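Local coordinates for uncharacterized protein (Legionella pneumophila subsp. pneumophila str. Philadelphia 1, PDB 4EZI) that is of unknown function but has an alpha/beta hydrolase fold and may act as a lipase-like ester hydrolase, at residues E86-V90 and P91-N95; N291-I294 and L295-N298; A348-H351 and V352-H355. All blocks are in the same frame, centred on the assembly; numbering follows the deposited sequence. Where two conformers were deposited one is given.

Three local contacts are described, in series along one alpha/beta hydrolase chain. Interaction 3 lies on the loop that holds H351, the histidine of a probable Ser-His-Asp triad with S169 and D318. The H351 side chain is about 6 Å from a bound PEG, a di(hydroxyethyl)ether. Interaction 2 runs along nearly all of helix 292-299. Its centre is about 29 Å from the centre of interaction 3, and the N298 side chain is about 8 Å from a bound PEG. Interaction 1 is a loop after strand 74-80, on the opposite side of the chain's centre from interaction 2. The centres of interactions 1 and 3 are about 22 Å apart. No two contacts touch.

Interaction 1 (E86-V90 and P91-N95); sequences ERNDV and PSRNN
R93 folds back along the chain to grip the side-chain amide of N88. Its CB lies 3.5 Å from the backbone O of N88 and close to the O of V90. CG comes nearer still to N88 O, at 3.3 Å. The chain bends here (chi2 69°). R93 CD touches both N88 O and the V90 methyl CG2, 3.8 Å from V90 CG2. At the tip, R93 NE lies 2.9 Å from N88 OD1 and donates to it. R93 NH2 donates to the same oxygen. This is a side-on grip on a single oxygen. NE meets a lone pair in the carbonyl plane, while NH2 comes in tilted from it. Amide and guanidinium are nearly coplanar, with planes 22° apart. The third nitrogen, NH1, donates to S92 OG and forms a salt bridge with D123. S92 OG also bonds D117. The guanidinium is thus held on several sides, which would fix its rotation.

A second link joins D89 and N95. N95 ND2 donates to D89 OD1 over 2.9 Å, almost straight (170°). The bond meets the anti side of the carboxylate, out of its plane. Water 1 bridges D89 OD1 and N95 OD1, and K97 adds a salt bridge to the same D89 oxygen. That charge would probably favour the ionised carboxylate. Between the two links, V90 O accepts from R93 N at 3.0 Å. Water 2 donates to V90 O and accepts from N95 N.

E86 to D89 form a type I turn, and P91 to R93 a short 3-10 segment. The loop runs from strand 74-80 to helix 99-108. P91 and S92 pack on strand 57-67, S92 and R93 touch K45 of strand 41-51, and N94 meets Y99 and L102 of helix 99-108.

Interaction 2 (N291-I294 and L295-N298); sequences NTEI and LKIN
L295 packs back on N291, one turn earlier in the chain. Its CG lies 3.3 Å from N291 O, and its methyl CD1 is 4.0 Å from N291 CB. The L295 backbone N donates to that same N291 O at 3.0 Å.

K296 runs back over T292 and ends beside E293. Its CD is 3.9 Å from the T292 methyl CG2. The K296 chain turns at chi3 (61°), which brings NZ to the E293 carboxylate. The nearer oxygen, OE2, is 3.6 Å from NZ, a long salt bridge. At that length the attraction is probably modest. E293 bends at chi2 (-48°), and the two side chains lie side by side.

Bonds to residues outside the helix tie both of its ends. N291 is at the N-cap position, but its side chain makes no capping bond; ND2 bonds Y235 O instead. T292 OG1 bonds D289 O. Further along, N298 bonds A134 N and V132 O through its amide. L295 is buried against W203, L229 and W236.

The arrangement is the first turns of an alpha-helix. Helix 292-299 is the last of several helices between strands 193-197 and 310-314, consistent with the cap-type insertions of many alpha/beta hydrolases.

Interaction 3 (A348-H351 and V352-H355); sequences ALDH and VQAH
The loop between strand 340-344 and helix 355-370 carries H351, the likely triad histidine. D350 and Q353, on either side of H351 and V352 in the chain, exchange hydrogen bonds. Q353 N donates to D350 OD1 at 2.8 Å, nearly straight and nearly along the C-O axis of the carboxylate. In return, D350 N donates to Q353 OE1 at 2.9 Å, in the carbonyl plane on a lone pair. The D350 carboxylate and the Q353 amide stack with planes 21° apart. D350 holds CG between its backbone N and carbonyl carbon (chi1 75°), which turns OD1 onto the N-H groups that follow. V352 N adds a weak bond to the same OD1. Q353 OE1 has a second donor: water 3 bridges it to A348 O.

A354 N donates to D350 O at 2.9 Å, an i to i+4 bond. The A354 methyl CB sits 4.1 Å from L349 CB. L349 CD2 lies 4.0 Å from Q353 CB. V352 to H355 form a type I turn, with H355 N bonded to V352 O. H351 O is held by Y168 OH, and L349 O by T315 OG1.

H351 CG is anti to the backbone N (chi1 -167°), and the ring is turned to D318 and S169. ND1 bonds D318 OD2, and NE2 bonds S169 OG. S169 lies on what is probably the nucleophile elbow (GxSxG). The exchange between D350 and Q353 fits a capping box. The loop between the last strand and the last helix is the usual place of the catalytic histidine in alpha/beta hydrolases, consistent with a triad here.

Interaction 1 (E86-V90 and P91-N95)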
ATOM      1  N   GLU A  86      13.613  -2.760  -0.310  1.00  9.35           N
ATOM      2  CA  GLU A  86      14.270  -4.057  -0.302  1.00  8.01           C
ATOM      3  C   GLU A  86      13.345  -5.108  -0.876  1.00  7.95           C
ATOM      4  O   GLU A  86      12.179  -5.266  -0.444  1.00  8.51           O
ATOM      5  CB  GLU A  86      14.642  -4.444   1.116  1.00 10.05           C
ATOM      6  CG  GLU A  86      15.525  -3.429   1.832  1.00 14.59           C
ATOM      7  CD  GLU A  86      15.679  -3.716   3.311  1.00 15.61           C
ATOM      8  OE1 GLU A  86      15.857  -4.896   3.681  1.00 17.44           O
ATOM      9  OE2 GLU A  86      15.637  -2.747   4.109  1.00 15.77           O
ATOM     10  N   ARG A  87      13.862  -5.870  -1.831  1.00  7.53           N
ATOM     11  CA  ARG A  87      13.083  -6.897  -2.526  1.00  7.11           C
ATOM     12  C   ARG A  87      12.392  -7.855  -1.552  1.00  6.66           C
ATOM     13  O   ARG A  87      11.247  -8.244  -1.738  1.00  7.08           O
ATOM     14  CB  ARG A  87      13.992  -7.702  -3.493  1.00  8.32           C
ATOM     15  CG  ARG A  87      13.329  -8.948  -4.016  1.00  8.49           C
ATOM     16  CD  ARG A  87      14.130  -9.615  -5.096  1.00 10.65           C
ATOM     17  NE  ARG A  87      14.172  -8.869  -6.335  1.00 10.31           N
ATOM     18  CZ  ARG A  87      13.186  -8.833  -7.221  1.00  8.76           C
ATOM     19  NH1 ARG A  87      12.032  -9.475  -7.029  1.00  9.35           N
ATOM     20  NH2 ARG A  87      13.373  -8.146  -8.333  1.00 11.25           N
ATOM     21  N   ASN A  88      13.144  -8.281  -0.538  1.00  6.89           N
ATOM     22  CA  ASN A  88      12.681  -9.333   0.342  1.00  6.64           C
ATOM     23  C   ASN A  88      11.933  -8.840   1.582  1.00  7.15           C
ATOM     24  O   ASN A  88      11.420  -9.663   2.343  1.00  7.74           O
ATOM     25  CB  ASN A  88      13.842 -10.257   0.727  1.00  6.95           C
ATOM     26  CG  ASN A  88      14.283 -11.089  -0.446  1.00  7.34           C
ATOM     27  OD1 ASN A  88      13.602 -12.022  -0.850  1.00  9.75           O
ATOM     28  ND2 ASN A  88      15.437 -10.737  -1.034  1.00  7.44           N
ATOM     29  N   ASP A  89      11.811  -7.525   1.749  1.00  6.97           N
ATOM     30  CA  ASP A  89      11.086  -7.013   2.915  1.00  7.26           C
ATOM     31  C   ASP A  89       9.618  -6.802   2.564  1.00  6.73           C
ATOM     32  O   ASP A  89       9.125  -5.666   2.523  1.00  7.99           O
ATOM     33  CB  ASP A  89      11.716  -5.707   3.385  1.00  8.44           C
ATOM     34  CG  ASP A  89      11.100  -5.187   4.675  1.00  9.70           C
ATOM     35  OD1 ASP A  89      10.477  -5.947   5.422  1.00 10.81           O
ATOM     36  OD2 ASP A  89      11.237  -3.963   4.910  1.00 13.71           O
ATOM     37  N   VAL A  90       8.928  -7.898   2.261  1.00  6.54           N
ATOM     38  CA  VAL A  90       7.576  -7.868   1.747  1.00  6.34           C
ATOM     39  C   VAL A  90       6.785  -9.005   2.396  1.00  6.13           C
ATOM     40  O   VAL A  90       7.387  -9.973   2.888  1.00  6.34           O
ATOM     41  CB  VAL A  90       7.513  -7.944   0.195  1.00  6.58           C
ATOM     42  CG1 VAL A  90       8.064  -6.638  -0.412  1.00  8.08           C
ATOM     43  CG2 VAL A  90       8.230  -9.192  -0.346  1.00  7.58           C
ATOM     44  N   PRO A  91       5.450  -8.934   2.356  1.00  6.20           N
ATOM     45  CA  PRO A  91       4.642  -9.877   3.137  1.00  6.93           C
ATOM     46  C   PRO A  91       4.877 -11.369   2.861  1.00  6.89           C
ATOM     47  O   PRO A  91       4.760 -12.169   3.777  1.00  7.24           O
ATOM     48  CB  PRO A  91       3.201  -9.438   2.829  1.00  7.48           C
ATOM     49  CG  PRO A  91       3.348  -7.962   2.634  1.00  7.04           C
ATOM     50  CD  PRO A  91       4.625  -7.826   1.838  1.00  6.15           C
ATOM     51  N   SER A  92       5.198 -11.754   1.630  1.00  7.02           N
ATOM     52  CA  SER A  92       5.384 -13.173   1.358  1.00  6.70           C
ATOM     53  C   SER A  92       6.537 -13.788   2.139  1.00  6.87           C
ATOM     54  O   SER A  92       6.605 -15.014   2.249  1.00  8.29           O
ATOM     55  CB  SER A  92       5.616 -13.422  -0.124  1.00  6.58           C
ATOM     56  OG  SER A  92       6.822 -12.851  -0.586  1.00  7.53           O
ATOM     57  N   ARG A  93       7.441 -12.961   2.679  1.00  6.62           N
ATOM     58  CA  ARG A  93       8.517 -13.459   3.536  1.00  7.66           C
ATOM     59  C   ARG A  93       8.121 -13.537   5.004  1.00  7.27           C
ATOM     60  O   ARG A  93       8.826 -14.157   5.796  1.00  7.88           O
ATOM     61  CB  ARG A  93       9.800 -12.621   3.388  1.00  7.93           C
ATOM     62  CG  ARG A  93      10.590 -12.880   2.127  1.00  8.90           C
ATOM     63  CD  ARG A  93       9.926 -12.410   0.858  1.00  8.68           C
ATOM     64  NE  ARG A  93      10.824 -12.642  -0.278  1.00  9.06           N
ATOM     65  CZ  ARG A  93      10.537 -13.309  -1.378  1.00  7.86           C
ATOM     66  NH1 ARG A  93       9.330 -13.762  -1.629  1.00  9.49           N
ATOM     67  NH2 ARG A  93      11.482 -13.454  -2.294  1.00  9.71           N
ATOM     68  N   ASN A  94       7.029 -12.876   5.371  1.00  7.14           N
ATOM     69  CA  ASN A  94       6.575 -12.805   6.746  1.00  6.92           C
ATOM     70  C   ASN A  94       7.697 -12.683   7.786  1.00  6.98           C
ATOM     71  O   ASN A  94       7.817 -13.514   8.687  1.00  7.36           O
ATOM     72  CB  ASN A  94       5.619 -13.944   7.126  1.00  7.43           C
ATOM     73  CG  ASN A  94       4.906 -13.647   8.447  1.00  8.19           C
ATOM     74  OD1 ASN A  94       4.450 -12.521   8.648  1.00  8.25           O
ATOM     75  ND2 ASN A  94       4.787 -14.641   9.312  1.00  8.55           N
ATOM     76  N   ASN A  95       8.439 -11.582   7.699  1.00  7.41           N
ATOM     77  CA  ASN A  95       9.400 -11.278   8.720  1.00  7.76           C
ATOM     78  C   ASN A  95       8.689 -10.621   9.917  1.00  7.89           C
ATOM     79  O   ASN A  95       7.479 -10.380   9.904  1.00  7.64           O
ATOM     80  CB  ASN A  95      10.553 -10.432   8.178  1.00  9.31           C
ATOM     81  CG  ASN A  95      10.139  -9.079   7.694  1.00  8.72           C
ATOM     82  OD1 ASN A  95       9.184  -8.487   8.192  1.00  9.58           O
ATOM     83  ND2 ASN A  95      10.862  -8.564   6.714  1.00  9.89           N
TER
HETATM   84  O   HOH W   1       8.005  -6.877   6.341  1.00 12.42           O
HETATM   85  O   HOH W   2       7.643  -9.681   5.641  1.00  9.35           O

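Interaction 2 (N291-I294 and L295-N298)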
ATOM      1  N   ASN A 291       5.647  16.930 -18.733  1.00 11.97           N
ATOM      2  CA  ASN A 291       4.846  15.723 -18.465  1.00 11.51           C
ATOM      3  C   ASN A 291       3.783  15.910 -17.393  1.00 11.83           C
ATOM      4  O   ASN A 291       3.191  14.926 -16.934  1.00 12.58           O
ATOM      5  CB  ASN A 291       5.793  14.590 -18.076  1.00 11.72           C
ATOM      6  CG  ASN A 291       6.777  14.297 -19.170  1.00 12.03           C
ATOM      7  OD1 ASN A 291       6.380  13.840 -20.247  1.00 13.73           O
ATOM      8  ND2 ASN A 291       8.055  14.565 -18.922  1.00 12.38           N
ATOM      9  N   THR A 292       3.529  17.156 -17.005  1.00 11.55           N
ATOM     10  CA  THR A 292       2.633  17.387 -15.893  1.00 11.34           C
ATOM     11  C   THR A 292       1.260  16.724 -16.069  1.00 12.03           C
ATOM     12  O   THR A 292       0.719  16.166 -15.113  1.00 12.08           O
ATOM     13  CB  THR A 292       2.522  18.897 -15.620  1.00 13.26           C
ATOM     14  OG1 THR A 292       3.805  19.406 -15.199  1.00 15.18           O
ATOM     15  CG2 THR A 292       1.523  19.173 -14.539  1.00 15.30           C
ATOM     16  N   GLU A 293       0.685  16.769 -17.267  1.00 12.14           N
ATOM     17  CA  GLU A 293      -0.637  16.175 -17.434  1.00 12.02           C
ATOM     18  C   GLU A 293      -0.669  14.654 -17.192  1.00 11.95           C
ATOM     19  O   GLU A 293      -1.533  14.153 -16.475  1.00 12.30           O
ATOM     20  CB  GLU A 293      -1.256  16.591 -18.760  1.00 15.51           C
ATOM     21  CG  GLU A 293      -1.629  18.099 -18.809  1.00 23.15           C
ATOM     22  CD  GLU A 293      -2.400  18.610 -17.574  1.00 32.53           C
ATOM     23  OE1 GLU A 293      -3.363  17.939 -17.136  1.00 34.79           O
ATOM     24  OE2 GLU A 293      -2.038  19.687 -17.033  1.00 36.72           O
ATOM     25  N   ILE A 294       0.302  13.924 -17.728  1.00 11.76           N
ATOM     26  CA  ILE A 294       0.375  12.484 -17.512  0.50 12.37           C
ATOM     27  C   ILE A 294       0.726  12.148 -16.048  1.00 11.24           C
ATOM     28  O   ILE A 294       0.273  11.124 -15.506  1.00 11.14           O
ATOM     29  CB  ILE A 294       1.340  11.819 -18.543  0.50 14.34           C
ATOM     30  CG1 ILE A 294       1.131  10.298 -18.605  0.50 16.92           C
ATOM     31  CG2 ILE A 294       2.780  12.196 -18.272  0.50 14.77           C
ATOM     32  CD1 ILE A 294      -0.249   9.898 -19.133  0.50 19.66           C
ATOM     33  N   LEU A 295       1.521  12.999 -15.403  1.00 10.41           N
ATOM     34  CA  LEU A 295       1.855  12.836 -13.996  1.00  9.60           C
ATOM     35  C   LEU A 295       0.607  12.976 -13.130  1.00  8.88           C
ATOM     36  O   LEU A 295       0.412  12.219 -12.169  1.00 10.00           O
ATOM     37  CB  LEU A 295       2.944  13.812 -13.576  1.00 10.09           C
ATOM     38  CG  LEU A 295       4.314  13.526 -14.198  1.00 11.12           C
ATOM     39  CD1 LEU A 295       5.285  14.699 -14.077  1.00 12.55           C
ATOM     40  CD2 LEU A 295       4.928  12.276 -13.592  1.00 14.99           C
ATOM     41  N   LYS A 296      -0.237  13.963 -13.442  1.00 10.63           N
ATOM     42  CA  LYS A 296      -1.516  14.126 -12.753  1.00  9.60           C
ATOM     43  C   LYS A 296      -2.443  12.936 -12.949  1.00  9.52           C
ATOM     44  O   LYS A 296      -3.107  12.509 -12.008  1.00 11.18           O
ATOM     45  CB  LYS A 296      -2.213  15.422 -13.173  1.00 11.39           C
ATOM     46  CG  LYS A 296      -1.518  16.643 -12.632  1.00 12.81           C
ATOM     47  CD  LYS A 296      -1.978  17.962 -13.301  1.00 16.49           C
ATOM     48  CE  LYS A 296      -3.425  18.260 -13.135  1.00 23.11           C
ATOM     49  NZ  LYS A 296      -3.720  19.559 -13.833  1.00 27.39           N
ATOM     50  N   ILE A 297      -2.489  12.401 -14.164  1.00 10.44           N
ATOM     51  CA  ILE A 297      -3.300  11.211 -14.414  1.00 10.55           C
ATOM     52  C   ILE A 297      -2.822  10.041 -13.551  1.00 10.66           C
ATOM     53  O   ILE A 297      -3.637   9.325 -12.967  1.00 12.10           O
ATOM     54  CB  ILE A 297      -3.377  10.823 -15.904  0.50 12.17           C
ATOM     55  CG1 ILE A 297      -4.027  11.955 -16.712  0.50 14.38           C
ATOM     56  CG2 ILE A 297      -4.206   9.540 -16.075  0.50 12.54           C
ATOM     57  CD1 ILE A 297      -5.472  12.272 -16.329  0.50 19.11           C
ATOM     58  N   ASN A 298      -1.512   9.815 -13.471  1.00  9.87           N
ATOM     59  CA  ASN A 298      -1.027   8.761 -12.599  1.00  9.06           C
ATOM     60  C   ASN A 298      -1.410   8.980 -11.145  1.00  8.94           C
ATOM     61  O   ASN A 298      -1.812   8.041 -10.465  1.00 10.67           O
ATOM     62  CB  ASN A 298       0.481   8.610 -12.728  1.00  8.83           C
ATOM     63  CG  ASN A 298       1.027   7.586 -11.752  1.00  9.49           C
ATOM     64  OD1 ASN A 298       0.704   6.393 -11.854  1.00  9.68           O
ATOM     65  ND2 ASN A 298       1.799   8.046 -10.770  1.00  9.41           N
TER

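Interaction 3 (A348-H351 and V352-H355)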
ATOM      1  N   ALA A 348       0.312  15.578  16.203  1.00 11.24           N
ATOM      2  CA  ALA A 348       1.775  15.647  16.182  1.00 11.48           C
ATOM      3  C   ALA A 348       2.517  14.333  15.957  1.00 10.74           C
ATOM      4  O   ALA A 348       3.710  14.379  15.613  1.00 11.37           O
ATOM      5  CB  ALA A 348       2.307  16.351  17.442  1.00 13.72           C
ATOM      6  N   LEU A 349       1.884  13.177  16.135  1.00 10.07           N
ATOM      7  CA  LEU A 349       2.582  11.920  15.828  1.00  9.76           C
ATOM      8  C   LEU A 349       2.954  11.932  14.354  1.00  9.02           C
ATOM      9  O   LEU A 349       2.155  12.331  13.506  1.00  9.30           O
ATOM     10  CB  LEU A 349       1.723  10.697  16.117  1.00 10.36           C
ATOM     11  CG  LEU A 349       1.402  10.428  17.592  1.00 11.95           C
ATOM     12  CD1 LEU A 349       0.500   9.209  17.666  1.00 14.92           C
ATOM     13  CD2 LEU A 349       2.687  10.282  18.426  1.00 15.25           C
ATOM     14  N   ASP A 350       4.177  11.496  14.053  1.00  9.11           N
ATOM     15  CA  ASP A 350       4.670  11.488  12.677  1.00  8.20           C
ATOM     16  C   ASP A 350       4.187  10.246  11.913  1.00  7.75           C
ATOM     17  O   ASP A 350       3.410   9.439  12.414  1.00  9.10           O
ATOM     18  CB  ASP A 350       6.178  11.707  12.641  1.00  9.73           C
ATOM     19  CG  ASP A 350       6.991  10.504  13.072  1.00 10.55           C
ATOM     20  OD1 ASP A 350       6.525   9.354  12.974  1.00 10.41           O
ATOM     21  OD2 ASP A 350       8.158  10.737  13.464  1.00 15.01           O
ATOM     22  N   HIS A 351       4.594  10.144  10.653  1.00  8.26           N
ATOM     23  CA  HIS A 351       4.108   9.079   9.765  1.00  7.41           C
ATOM     24  C   HIS A 351       4.374   7.692  10.327  1.00  8.91           C
ATOM     25  O   HIS A 351       3.595   6.756  10.126  1.00 10.13           O
ATOM     26  CB  HIS A 351       4.835   9.234   8.427  1.00  8.01           C
ATOM     27  CG  HIS A 351       4.276   8.432   7.280  1.00  8.25           C
ATOM     28  ND1 HIS A 351       3.040   8.684   6.719  1.00  7.81           N
ATOM     29  CD2 HIS A 351       4.838   7.456   6.510  1.00  8.87           C
ATOM     30  CE1 HIS A 351       2.869   7.906   5.655  1.00  9.03           C
ATOM     31  NE2 HIS A 351       3.949   7.163   5.496  1.00  9.94           N
ATOM     32  N   VAL A 352       5.502   7.535  10.991  1.00  8.05           N
ATOM     33  CA  VAL A 352       5.877   6.245  11.557  1.00  8.94           C
ATOM     34  C   VAL A 352       5.197   6.002  12.906  1.00  9.10           C
ATOM     35  O   VAL A 352       4.590   4.954  13.150  1.00  9.93           O
ATOM     36  CB  VAL A 352       7.401   6.119  11.670  1.00 10.57           C
ATOM     37  CG1 VAL A 352       7.787   4.787  12.291  1.00 13.81           C
ATOM     38  CG2 VAL A 352       8.043   6.321  10.290  1.00 13.57           C
ATOM     39  N   GLN A 353       5.294   6.984  13.777  1.00  9.06           N
ATOM     40  CA  GLN A 353       4.703   6.862  15.096  1.00  8.72           C
ATOM     41  C   GLN A 353       3.190   6.606  15.056  1.00  8.71           C
ATOM     42  O   GLN A 353       2.640   5.917  15.921  1.00  9.39           O
ATOM     43  CB  GLN A 353       4.958   8.129  15.914  1.00 10.41           C
ATOM     44  CG  GLN A 353       6.426   8.436  16.168  1.00 11.70           C
ATOM     45  CD  GLN A 353       6.666   9.878  16.609  1.00 12.38           C
ATOM     46  OE1 GLN A 353       5.952  10.811  16.221  1.00 11.89           O
ATOM     47  NE2 GLN A 353       7.687  10.062  17.424  1.00 16.15           N
ATOM     48  N   ALA A 354       2.512   7.236  14.101  1.00  8.87           N
ATOM     49  CA  ALA A 354       1.067   7.129  13.988  1.00  7.65           C
ATOM     50  C   ALA A 354       0.605   5.773  13.485  1.00  8.55           C
ATOM     51  O   ALA A 354      -0.569   5.450  13.606  1.00  9.08           O
ATOM     52  CB  ALA A 354       0.521   8.232  13.084  1.00  9.14           C
ATOM     53  N   HIS A 355       1.504   5.004  12.872  1.00  8.38           N
ATOM     54  CA  HIS A 355       1.097   3.812  12.146  1.00  8.91           C
ATOM     55  C   HIS A 355       0.235   2.841  12.973  1.00  8.79           C
ATOM     56  O   HIS A 355      -0.835   2.450  12.506  1.00  8.72           O
ATOM     57  CB  HIS A 355       2.331   3.163  11.548  1.00 10.58           C
ATOM     58  CG  HIS A 355       2.057   1.925  10.765  1.00 13.55           C
ATOM     59  ND1 HIS A 355       1.075   1.842   9.803  1.00 17.08           N
ATOM     60  CD2 HIS A 355       2.683   0.724  10.772  1.00 18.65           C
ATOM     61  CE1 HIS A 355       1.120   0.648   9.236  1.00 17.12           C
ATOM     62  NE2 HIS A 355       2.084  -0.053   9.809  1.00 16.27           N
TER
HETATM   63  O   HOH W   3       6.361  13.583  16.408  1.00 24.94           O